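GDP-6-deoxy-D-mannose reductase (Pseudomonas aeruginosa, PDB 6X3B) probably reduces GDP-4-dehydro-6-deoxy-D-mannose to GDP-D-rhamnose, using bound NADPH, in the biosynthesis of the bacterial O-antigen. Local coordinates at residues A81-T84 / E88-R91; Q98-G103 / N149-S154; A193-Q198 / E257-L262. All blocks are in the same frame, centred on the assembly; numbering follows the deposited sequence.

Interaction 1: A81-T84 / E88-R91; sequences AGQT and EAFR. With NDP (NADPH dihydro-nicotinamide-adenine-dinucleotide phosphate), chain E.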
loop_
_atom_site.group_PDB
_atom_site.type_symbol
_atom_site.label_atom_id
_atom_site.label_comp_id
_atom_site.label_asym_id
_atom_site.label_seq_id
_atom_site.Cartn_x
_atom_site.Cartn_y
_atom_site.Cartn_z
ATOM N N ALA A 81 8.473 9.391 12.428
ATOM C CA ALA A 81 7.344 10.189 12.894
ATOM C C ALA A 81 6.021 9.740 12.282
ATOM O O ALA A 81 5.943 9.384 11.101
ATOM C CB ALA A 81 7.564 11.661 12.571
ATOM N N GLY A 82 4.967 9.796 13.076
ATOM C CA GLY A 82 3.654 9.480 12.557
ATOM C C GLY A 82 2.659 9.206 13.666
ATOM O O GLY A 82 2.947 9.364 14.855
ATOM N N GLN A 83 1.491 8.759 13.230
ATOM C CA GLN A 83 0.377 8.426 14.099
ATOM C C GLN A 83 0.486 6.924 14.333
ATOM O O GLN A 83 0.326 6.131 13.399
ATOM C CB GLN A 83 -0.934 8.829 13.426
ATOM C CG GLN A 83 -2.116 9.016 14.407
ATOM C CD GLN A 83 -2.345 7.772 15.227
ATOM O OE1 GLN A 83 -1.839 7.642 16.335
ATOM N NE2 GLN A 83 -3.067 6.797 14.640
ATOM N N THR A 84 0.805 6.522 15.557
ATOM C CA THR A 84 1.254 5.154 15.784
ATOM C C THR A 84 0.287 4.340 16.632
ATOM O O THR A 84 0.616 3.210 17.005
ATOM C CB THR A 84 2.626 5.159 16.451
ATOM O OG1 THR A 84 2.487 5.639 17.801
ATOM C CG2 THR A 84 3.583 6.079 15.684
ATOM N N GLU A 88 -6.535 5.094 17.731
ATOM C CA GLU A 88 -6.698 6.408 17.116
ATOM C C GLU A 88 -6.926 6.294 15.607
ATOM O O GLU A 88 -7.665 7.090 15.015
ATOM C CB GLU A 88 -5.454 7.260 17.411
ATOM C CG GLU A 88 -5.394 8.602 16.696
ATOM C CD GLU A 88 -6.565 9.505 17.009
ATOM O OE1 GLU A 88 -7.225 9.313 18.054
ATOM O OE2 GLU A 88 -6.828 10.413 16.192
ATOM N N ALA A 89 -6.281 5.321 14.966
ATOM C CA ALA A 89 -6.471 5.151 13.528
ATOM C C ALA A 89 -7.879 4.661 13.228
ATOM O O ALA A 89 -8.489 5.081 12.241
ATOM C CB ALA A 89 -5.424 4.186 12.963
ATOM N N PHE A 90 -8.415 3.766 14.058
ATOM C CA PHE A 90 -9.803 3.361 13.856
ATOM C C PHE A 90 -10.750 4.531 14.078
ATOM O O PHE A 90 -11.767 4.658 13.385
ATOM C CB PHE A 90 -10.160 2.206 14.786
ATOM C CG PHE A 90 -9.844 0.851 14.226
ATOM C CD1 PHE A 90 -10.469 0.403 13.082
ATOM C CD2 PHE A 90 -8.930 0.025 14.855
ATOM C CE1 PHE A 90 -10.197 -0.853 12.572
ATOM C CE2 PHE A 90 -8.653 -1.229 14.364
ATOM C CZ PHE A 90 -9.300 -1.673 13.211
ATOM N N ARG A 91 -10.424 5.402 15.044
ATOM C CA ARG A 91 -11.279 6.547 15.338
ATOM C C ARG A 91 -11.310 7.534 14.180
ATOM O O ARG A 91 -12.373 8.075 13.851
ATOM C CB ARG A 91 -10.806 7.248 16.617
ATOM C CG ARG A 91 -11.806 8.296 17.132
ATOM C CD ARG A 91 -11.195 9.250 18.171
ATOM N NE ARG A 91 -10.097 10.052 17.628
ATOM C CZ ARG A 91 -10.256 11.152 16.898
ATOM N NH1 ARG A 91 -11.477 11.595 16.611
ATOM N NH2 ARG A 91 -9.197 11.804 16.446
HETATM P PA NDP E . 5.454 7.722 18.994
HETATM O O1A NDP E . 3.985 7.836 18.761
HETATM O O2A NDP E . 5.940 7.506 20.387
HETATM O O5B NDP E . 6.195 8.996 18.367
HETATM C C5B NDP E . 5.664 9.592 17.159
HETATM C C4B NDP E . 6.518 10.775 16.778
HETATM O O4B NDP E . 6.006 11.362 15.555
HETATM C C3B NDP E . 6.579 11.919 17.803
HETATM O O3B NDP E . 7.900 12.436 17.911
HETATM C C2B NDP E . 5.604 12.939 17.229
HETATM O O2B NDP E . 5.967 14.259 17.628
HETATM C C1B NDP E . 5.839 12.748 15.738
HETATM N N9A NDP E . 4.735 13.203 14.904
HETATM C C8A NDP E . 3.442 12.742 14.923
HETATM N N7A NDP E . 2.664 13.345 14.061
HETATM C C5A NDP E . 3.492 14.264 13.434
HETATM C C6A NDP E . 3.266 15.213 12.421
HETATM N N6A NDP E . 2.068 15.369 11.864
HETATM N N1A NDP E . 4.307 15.979 12.019
HETATM C C2A NDP E . 5.493 15.788 12.610
HETATM N N3A NDP E . 5.827 14.929 13.569
HETATM C C4A NDP E . 4.773 14.186 13.945
HETATM O O3 NDP E . 6.034 6.547 18.073
HETATM P PN NDP E . 7.078 5.380 18.407
HETATM O O1N NDP E . 8.393 6.002 18.737
HETATM O O2N NDP E . 6.459 4.459 19.403
HETATM O O5D NDP E . 7.180 4.639 16.990
HETATM C C5D NDP E . 8.250 5.005 16.087
HETATM C C4D NDP E . 8.023 4.330 14.757
HETATM O O4D NDP E . 8.048 2.892 14.947
HETATM C C3D NDP E . 6.686 4.645 14.070
HETATM O O3D NDP E . 6.848 4.763 12.664
HETATM C C2D NDP E . 5.837 3.438 14.459
HETATM O O2D NDP E . 4.778 3.190 13.548
HETATM C C1D NDP E . 6.867 2.314 14.447
HETATM N N1N NDP E . 6.481 1.174 15.330
HETATM C C2N NDP E . 6.533 1.288 16.693
HETATM C C3N NDP E . 6.330 0.212 17.513
HETATM C C7N NDP E . 6.144 0.462 18.961
HETATM O O7N NDP E . 5.876 -0.478 19.715
HETATM N N7N NDP E . 6.276 1.703 19.405
HETATM C C4N NDP E . 6.308 -1.148 16.905
HETATM C C5N NDP E . 6.204 -1.143 15.436
HETATM C C6N NDP E . 6.062 -0.014 14.782
HETATM P P2B NDP E . 4.813 14.939 18.530
HETATM O O1X NDP E . 5.325 16.321 18.874
HETATM O O2X NDP E . 3.556 14.989 17.687
HETATM O O3X NDP E . 4.642 14.069 19.758
#

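Interaction 2: Q98-G103 / N149-S154; sequences QINLLG and NPYAVS. With NDP (NADPH dihydro-nicotinamide-adenine-dinucleotide phosphate), chain E.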
loop_
_atom_site.group_PDB
_atom_site.type_symbol
_atom_site.label_atom_id
_atom_site.label_comp_id
_atom_site.label_asym_id
_atom_site.label_seq_id
_atom_site.Cartn_x
_atom_site.Cartn_y
_atom_site.Cartn_z
ATOM N N GLN A 98 -3.502 10.673 6.321
ATOM C CA GLN A 98 -2.877 11.954 6.009
ATOM C C GLN A 98 -1.499 12.061 6.647
ATOM O O GLN A 98 -0.525 12.430 5.982
ATOM C CB GLN A 98 -3.764 13.126 6.471
ATOM C CG GLN A 98 -5.160 13.219 5.788
ATOM C CD GLN A 98 -5.074 13.629 4.330
ATOM O OE1 GLN A 98 -4.002 14.008 3.837
ATOM N NE2 GLN A 98 -6.192 13.538 3.621
ATOM N N ILE A 99 -1.406 11.758 7.944
ATOM C CA ILE A 99 -0.138 11.903 8.658
ATOM C C ILE A 99 0.883 10.895 8.137
ATOM O O ILE A 99 2.028 11.244 7.819
ATOM C CB ILE A 99 -0.347 11.726 10.174
ATOM C CG1 ILE A 99 -1.256 12.831 10.730
ATOM C CG2 ILE A 99 1.022 11.645 10.888
ATOM C CD1 ILE A 99 -1.557 12.695 12.222
ATOM N N ASN A 100 0.486 9.626 8.068
ATOM C CA ASN A 100 1.467 8.588 7.809
ATOM C C ASN A 100 1.812 8.473 6.333
ATOM O O ASN A 100 2.951 8.125 5.992
ATOM C CB ASN A 100 0.984 7.255 8.350
ATOM C CG ASN A 100 1.005 7.204 9.875
ATOM O OD1 ASN A 100 1.488 8.133 10.536
ATOM N ND2 ASN A 100 0.476 6.121 10.437
ATOM N N LEU A 101 0.875 8.776 5.440
ATOM C CA LEU A 101 1.171 8.646 4.017
ATOM C C LEU A 101 1.451 9.999 3.384
ATOM O O LEU A 101 2.518 10.205 2.792
ATOM C CB LEU A 101 0.019 7.940 3.281
ATOM C CG LEU A 101 0.259 7.780 1.784
ATOM C CD1 LEU A 101 1.490 6.891 1.553
ATOM C CD2 LEU A 101 -0.985 7.139 1.167
ATOM N N LEU A 102 0.497 10.931 3.485
ATOM C CA LEU A 102 0.726 12.253 2.912
ATOM C C LEU A 102 1.848 12.982 3.648
ATOM O O LEU A 102 2.585 13.759 3.037
ATOM C CB LEU A 102 -0.570 13.067 2.925
ATOM C CG LEU A 102 -1.517 12.766 1.747
ATOM C CD1 LEU A 102 -0.814 13.065 0.426
ATOM C CD2 LEU A 102 -1.981 11.319 1.739
ATOM N N GLY A 103 1.995 12.745 4.953
ATOM C CA GLY A 103 3.114 13.336 5.674
ATOM C C GLY A 103 4.451 12.805 5.182
ATOM O O GLY A 103 5.423 13.555 5.046
ATOM N N ASN A 149 -5.972 -3.114 10.002
ATOM C CA ASN A 149 -6.427 -1.888 10.636
ATOM C C ASN A 149 -5.877 -0.718 9.836
ATOM O O ASN A 149 -4.923 -0.886 9.068
ATOM C CB ASN A 149 -5.972 -1.844 12.105
ATOM C CG ASN A 149 -4.475 -1.745 12.239
ATOM O OD1 ASN A 149 -3.892 -0.764 11.838
ATOM N ND2 ASN A 149 -3.846 -2.780 12.782
ATOM N N PRO A 150 -6.461 0.477 9.973
ATOM C CA PRO A 150 -6.004 1.608 9.143
ATOM C C PRO A 150 -4.571 2.044 9.417
ATOM O O PRO A 150 -3.935 2.621 8.530
ATOM C CB PRO A 150 -6.995 2.733 9.486
ATOM C CG PRO A 150 -8.156 2.042 10.178
ATOM C CD PRO A 150 -7.567 0.862 10.872
ATOM N N TYR A 151 -4.052 1.843 10.627
ATOM C CA TYR A 151 -2.633 2.118 10.851
ATOM C C TYR A 151 -1.766 1.189 10.002
ATOM O O TYR A 151 -0.846 1.640 9.308
ATOM C CB TYR A 151 -2.300 1.960 12.326
ATOM C CG TYR A 151 -0.833 1.768 12.632
ATOM C CD1 TYR A 151 0.030 2.868 12.748
ATOM C CD2 TYR A 151 -0.314 0.495 12.841
ATOM C CE1 TYR A 151 1.381 2.694 13.053
ATOM C CE2 TYR A 151 1.030 0.310 13.147
ATOM C CZ TYR A 151 1.868 1.412 13.254
ATOM O OH TYR A 151 3.192 1.228 13.561
ATOM N N ALA A 152 -2.071 -0.113 10.020
ATOM C CA ALA A 152 -1.265 -1.043 9.231
ATOM C C ALA A 152 -1.420 -0.766 7.736
ATOM O O ALA A 152 -0.442 -0.853 6.988
ATOM C CB ALA A 152 -1.622 -2.489 9.575
ATOM N N VAL A 153 -2.632 -0.389 7.302
ATOM C CA VAL A 153 -2.853 0.035 5.918
ATOM C C VAL A 153 -1.939 1.206 5.563
ATOM O O VAL A 153 -1.243 1.193 4.541
ATOM C CB VAL A 153 -4.333 0.405 5.702
ATOM C CG1 VAL A 153 -4.530 1.132 4.363
ATOM C CG2 VAL A 153 -5.221 -0.862 5.748
ATOM N N SER A 154 -1.907 2.228 6.425
ATOM C CA SER A 154 -1.099 3.414 6.145
ATOM C C SER A 154 0.393 3.101 6.124
ATOM O O SER A 154 1.130 3.703 5.336
ATOM C CB SER A 154 -1.404 4.514 7.172
ATOM O OG SER A 154 -0.758 4.253 8.412
HETATM P PA NDP E . 5.454 7.722 18.994
HETATM O O1A NDP E . 3.985 7.836 18.761
HETATM O O2A NDP E . 5.940 7.506 20.387
HETATM O O5B NDP E . 6.195 8.996 18.367
HETATM C C5B NDP E . 5.664 9.592 17.159
HETATM C C4B NDP E . 6.518 10.775 16.778
HETATM O O4B NDP E . 6.006 11.362 15.555
HETATM C C3B NDP E . 6.579 11.919 17.803
HETATM O O3B NDP E . 7.900 12.436 17.911
HETATM C C2B NDP E . 5.604 12.939 17.229
HETATM O O2B NDP E . 5.967 14.259 17.628
HETATM C C1B NDP E . 5.839 12.748 15.738
HETATM N N9A NDP E . 4.735 13.203 14.904
HETATM C C8A NDP E . 3.442 12.742 14.923
HETATM N N7A NDP E . 2.664 13.345 14.061
HETATM C C5A NDP E . 3.492 14.264 13.434
HETATM C C6A NDP E . 3.266 15.213 12.421
HETATM N N6A NDP E . 2.068 15.369 11.864
HETATM N N1A NDP E . 4.307 15.979 12.019
HETATM C C2A NDP E . 5.493 15.788 12.610
HETATM N N3A NDP E . 5.827 14.929 13.569
HETATM C C4A NDP E . 4.773 14.186 13.945
HETATM O O3 NDP E . 6.034 6.547 18.073
HETATM P PN NDP E . 7.078 5.380 18.407
HETATM O O1N NDP E . 8.393 6.002 18.737
HETATM O O2N NDP E . 6.459 4.459 19.403
HETATM O O5D NDP E . 7.180 4.639 16.990
HETATM C C5D NDP E . 8.250 5.005 16.087
HETATM C C4D NDP E . 8.023 4.330 14.757
HETATM O O4D NDP E . 8.048 2.892 14.947
HETATM C C3D NDP E . 6.686 4.645 14.070
HETATM O O3D NDP E . 6.848 4.763 12.664
HETATM C C2D NDP E . 5.837 3.438 14.459
HETATM O O2D NDP E . 4.778 3.190 13.548
HETATM C C1D NDP E . 6.867 2.314 14.447
HETATM N N1N NDP E . 6.481 1.174 15.330
HETATM C C2N NDP E . 6.533 1.288 16.693
HETATM C C3N NDP E . 6.330 0.212 17.513
HETATM C C7N NDP E . 6.144 0.462 18.961
HETATM O O7N NDP E . 5.876 -0.478 19.715
HETATM N N7N NDP E . 6.276 1.703 19.405
HETATM C C4N NDP E . 6.308 -1.148 16.905
HETATM C C5N NDP E . 6.204 -1.143 15.436
HETATM C C6N NDP E . 6.062 -0.014 14.782
HETATM P P2B NDP E . 4.813 14.939 18.530
HETATM O O1X NDP E . 5.325 16.321 18.874
HETATM O O2X NDP E . 3.556 14.989 17.687
HETATM O O3X NDP E . 4.642 14.069 19.758
#

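Interaction 3: A193-Q198 / E257-L262; sequences ASAARQ and ELIELL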
loop_
_atom_site.group_PDB
_atom_site.type_symbol
_atom_site.label_atom_id
_atom_site.label_comp_id
_atom_site.label_asym_id
_atom_site.label_seq_id
_atom_site.Cartn_x
_atom_site.Cartn_y
_atom_site.Cartn_z
ATOM N N ALA A 193 4.088 -3.188 28.897
ATOM C CA ALA A 193 4.362 -1.889 29.499
ATOM C C ALA A 193 3.404 -1.618 30.653
ATOM O O ALA A 193 3.814 -1.140 31.714
ATOM C CB ALA A 193 4.276 -0.788 28.440
ATOM N N SER A 194 2.124 -1.940 30.476
ATOM C CA SER A 194 1.163 -1.716 31.550
ATOM C C SER A 194 1.454 -2.610 32.751
ATOM O O SER A 194 1.344 -2.170 33.902
ATOM C CB SER A 194 -0.255 -1.958 31.034
ATOM O OG SER A 194 -1.185 -1.980 32.100
ATOM N N ALA A 195 1.805 -3.875 32.497
ATOM C CA ALA A 195 2.128 -4.800 33.580
ATOM C C ALA A 195 3.317 -4.299 34.389
ATOM O O ALA A 195 3.303 -4.358 35.624
ATOM C CB ALA A 195 2.413 -6.203 33.017
ATOM N N ALA A 196 4.355 -3.801 33.708
ATOM C CA ALA A 196 5.515 -3.269 34.418
ATOM C C ALA A 196 5.132 -2.060 35.261
ATOM O O ALA A 196 5.532 -1.953 36.428
ATOM C CB ALA A 196 6.623 -2.901 33.435
ATOM N N ARG A 197 4.372 -1.126 34.683
ATOM C CA ARG A 197 3.957 0.045 35.447
ATOM C C ARG A 197 3.215 -0.376 36.710
ATOM O O ARG A 197 3.535 0.081 37.812
ATOM C CB ARG A 197 3.090 0.969 34.586
ATOM C CG ARG A 197 2.685 2.264 35.292
ATOM C CD ARG A 197 1.641 3.034 34.490
ATOM N NE ARG A 197 0.508 2.180 34.166
ATOM C CZ ARG A 197 -0.533 1.982 34.972
ATOM N NH1 ARG A 197 -0.587 2.597 36.148
ATOM N NH2 ARG A 197 -1.519 1.171 34.600
ATOM N N GLN A 198 2.255 -1.297 36.574
ATOM C CA GLN A 198 1.458 -1.712 37.720
ATOM C C GLN A 198 2.296 -2.440 38.764
ATOM O O GLN A 198 2.065 -2.292 39.967
ATOM C CB GLN A 198 0.303 -2.584 37.248
ATOM C CG GLN A 198 -0.775 -1.780 36.548
ATOM C CD GLN A 198 -1.984 -2.621 36.209
ATOM O OE1 GLN A 198 -2.791 -2.945 37.080
ATOM N NE2 GLN A 198 -2.101 -3.004 34.939
ATOM N N GLU A 257 4.285 -15.629 30.463
ATOM C CA GLU A 257 5.631 -15.881 30.964
ATOM C C GLU A 257 6.415 -14.586 31.135
ATOM O O GLU A 257 7.203 -14.460 32.076
ATOM C CB GLU A 257 6.371 -16.842 30.035
ATOM C CG GLU A 257 5.844 -18.279 30.127
ATOM C CD GLU A 257 6.548 -19.243 29.180
ATOM O OE1 GLU A 257 7.615 -18.884 28.638
ATOM O OE2 GLU A 257 6.026 -20.362 28.981
ATOM N N LEU A 258 6.216 -13.608 30.246
ATOM C CA LEU A 258 6.846 -12.307 30.459
ATOM C C LEU A 258 6.322 -11.638 31.726
ATOM O O LEU A 258 7.102 -11.062 32.495
ATOM C CB LEU A 258 6.626 -11.403 29.251
ATOM C CG LEU A 258 7.279 -11.883 27.965
ATOM C CD1 LEU A 258 7.031 -10.911 26.824
ATOM C CD2 LEU A 258 8.760 -12.018 28.233
ATOM N N ILE A 259 5.005 -11.695 31.962
ATOM C CA ILE A 259 4.450 -11.108 33.185
ATOM C C ILE A 259 5.027 -11.790 34.420
ATOM O O ILE A 259 5.375 -11.130 35.409
ATOM C CB ILE A 259 2.914 -11.181 33.179
ATOM C CG1 ILE A 259 2.331 -10.203 32.164
ATOM C CG2 ILE A 259 2.349 -10.862 34.568
ATOM C CD1 ILE A 259 0.839 -10.458 31.895
ATOM N N GLU A 260 5.129 -13.122 34.386
ATOM C CA GLU A 260 5.727 -13.847 35.499
ATOM C C GLU A 260 7.182 -13.435 35.716
ATOM O O GLU A 260 7.622 -13.283 36.862
ATOM C CB GLU A 260 5.616 -15.352 35.261
ATOM C CG GLU A 260 4.190 -15.884 35.528
ATOM C CD GLU A 260 4.007 -17.313 35.075
ATOM O OE1 GLU A 260 3.851 -18.208 35.941
ATOM O OE2 GLU A 260 4.024 -17.542 33.844
ATOM N N LEU A 261 7.941 -13.242 34.630
ATOM C CA LEU A 261 9.328 -12.809 34.777
ATOM C C LEU A 261 9.412 -11.390 35.330
ATOM O O LEU A 261 10.318 -11.081 36.111
ATOM C CB LEU A 261 10.067 -12.922 33.439
ATOM C CG LEU A 261 11.566 -12.588 33.436
ATOM C CD1 LEU A 261 12.302 -13.432 34.466
ATOM C CD2 LEU A 261 12.177 -12.802 32.039
ATOM N N LEU A 262 8.476 -10.514 34.955
ATOM C CA LEU A 262 8.436 -9.186 35.563
ATOM C C LEU A 262 8.233 -9.279 37.075
ATOM O O LEU A 262 8.949 -8.638 37.847
ATOM C CB LEU A 262 7.329 -8.343 34.931
ATOM C CG LEU A 262 7.606 -7.614 33.612
ATOM C CD1 LEU A 262 6.274 -7.086 33.062
ATOM C CD2 LEU A 262 8.592 -6.475 33.787
#

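Interaction 1: A81-T84 / E88-R91
Gln83 and Glu88 both start out with CG anti to the backbone N (chi1 -159° in Gln83), and the bend that follows at Glu88 chi2 (59°) turns the carboxylate off toward Arg91, leaving CB and CG of Glu88 facing the Gln83 amide. Glu88 CG sits over the flat face of that amide, 3.5 Å from Gln83 CD. The chains cross at about a right angle, and the amide and carboxylate planes are nearly perpendicular. Farther along, Gln83 NE2 lies 3.6 Å from Ala89 N and also touches Ala89 CB, but these are packing contacts. Its polar end is held elsewhere: NE2 is hydrogen-bonded to Thr96 and OE1 to Tyr85 N, which fixes the amide against rotation.

The Glu88 carboxylate is turned away from Gln83 and belongs to its own helix. Arg91, one turn on, grips it side-on: Arg91 NE reaches Glu88 OE1 at 3.0 Å in a nearly straight bond lying in the guanidinium plane, and Arg91 NH2 reaches Glu88 OE2 at 2.8 Å on the syn lone pair. The acid is thus paired within its own helix, while its stem packs on the amide.

On its other side the loop 81-84 faces the cofactor. Gly82 N donates to the adenosine ribose oxygen O4B of NADPH at 3.1 Å, while Thr84 OG1 donates a hydrogen bond to the phosphate oxygen O1A at 2.8 Å. Lys187 NZ is hydrogen-bonded to the same hydroxyl, which would probably make it a better donor to the phosphate. Between strand 76-79 and helix 86-91, the loop after a parallel strand lines the cofactor, as in Rossmann-fold dinucleotide sites.

Interaction 2: Q98-G103 / N149-S154
Asn100 of helix 93-114 meets Ser154 inside the YxxxK signature of the short-chain dehydrogenase/reductase family, which runs from Tyr151 to Lys155 in this Rossmann-fold domain; Lys155 NZ is also hydrogen-bonded to NADPH. Asn100 ND2 donates to Ser154 OG at 3.0 Å, with an N-H...O angle of 167° and the hydroxyl oxygen in the amide plane. The Ser154 hydroxyl in turn donates to Tyr151 O at 2.8 Å, because OG stands between its backbone N and carbonyl carbon (chi1 78°) and so can reach back one turn. Both roles of this buried hydroxyl, acceptor and donor, are thereby filled.

The other end of the amide is tied as well: Asn100 OD1 takes a hydrogen bond from Gln83 N, which links helix 93-114 to the cofactor loop. The two methylene groups, Asn100 CB and Ser154 CB, pack alongside at 3.8 Å. Asn100 ND2 also comes within 4.0 Å of Tyr151 CD1, approaching the ring obliquely.

Asn149 caps the start of the second helix, its OD1 accepting from Ala152 N at 2.7 Å. Away from the cofactor these helices meet the second subunit: Leu101 packs on Leu101, and Gln98 is hydrogen-bonded to Gln98, of the second subunit, consistent with the four-helix dimer interface of extended members of the family. At the cofactor end the Tyr151 ring is turned edge-on to the nicotinamide ribose, and Tyr151 OH makes a short hydrogen bond of 2.5 Å to the ribose hydroxyl O2D of NADPH.

Interaction 3: A193-Q198 / E257-L262
Helix segments 193-198 and 257-262 run side by side in nearly the same direction, their axes 10.1 Å apart at closest and crossing at -23°. Two pairs of CA atoms mark the register, Ala195 with Ile259 and Ala196 with Leu262, each at 6.7 Å. The side chains the first helix offers here are the methyl groups of two alanines, and the branched side chains of the second reach over to meet them.

Leu262 sets both methyls against the alanines, CD1 near both and CD2 on Ala196. Its CD1 lies 4.0 Å from Ala195 CB and also rests on the backbone at Ala196 N, while its CD2 is 4.1 Å from Ala196 CB. Leu262 CG is anti to its own carbonyl carbon (chi1 -83°), which carries the fork across toward the alanines. Ile259, a turn earlier, adds CG1 alongside Ala195 CB at 4.1 Å. The side-chain contacts are all apolar.

Around it, Leu262 continues onto Ile199 of the first helix, and Leu258 packs on Ile192. Helix 306-320 brings Ile313 onto Ala196 and Ile306 onto Leu258, while Leu211 of strand 210-213 lies against both Ala195 and Ile259.

Along the chain the three contacts come in series, each closing before the next opens. Interactions 1 and 2 are neighbours, with centres 7 Å apart: helix 86-91 is followed directly by helix 93-114, Phe90 packs on Asn149, and both contacts touch the same NADPH, one through the loop after strand 76-79, the other through the start of helix 150-169 and Ile99 of helix 93-114. Interaction 3 stands apart, its centre 25 Å from that of interaction 1 and 30 Å from that of interaction 2, in a group of helices beside the small parallel sheet of strands 210-213 and 271-274. The first two thus shape the cofactor site, whereas the third packs a more distant part of the fold.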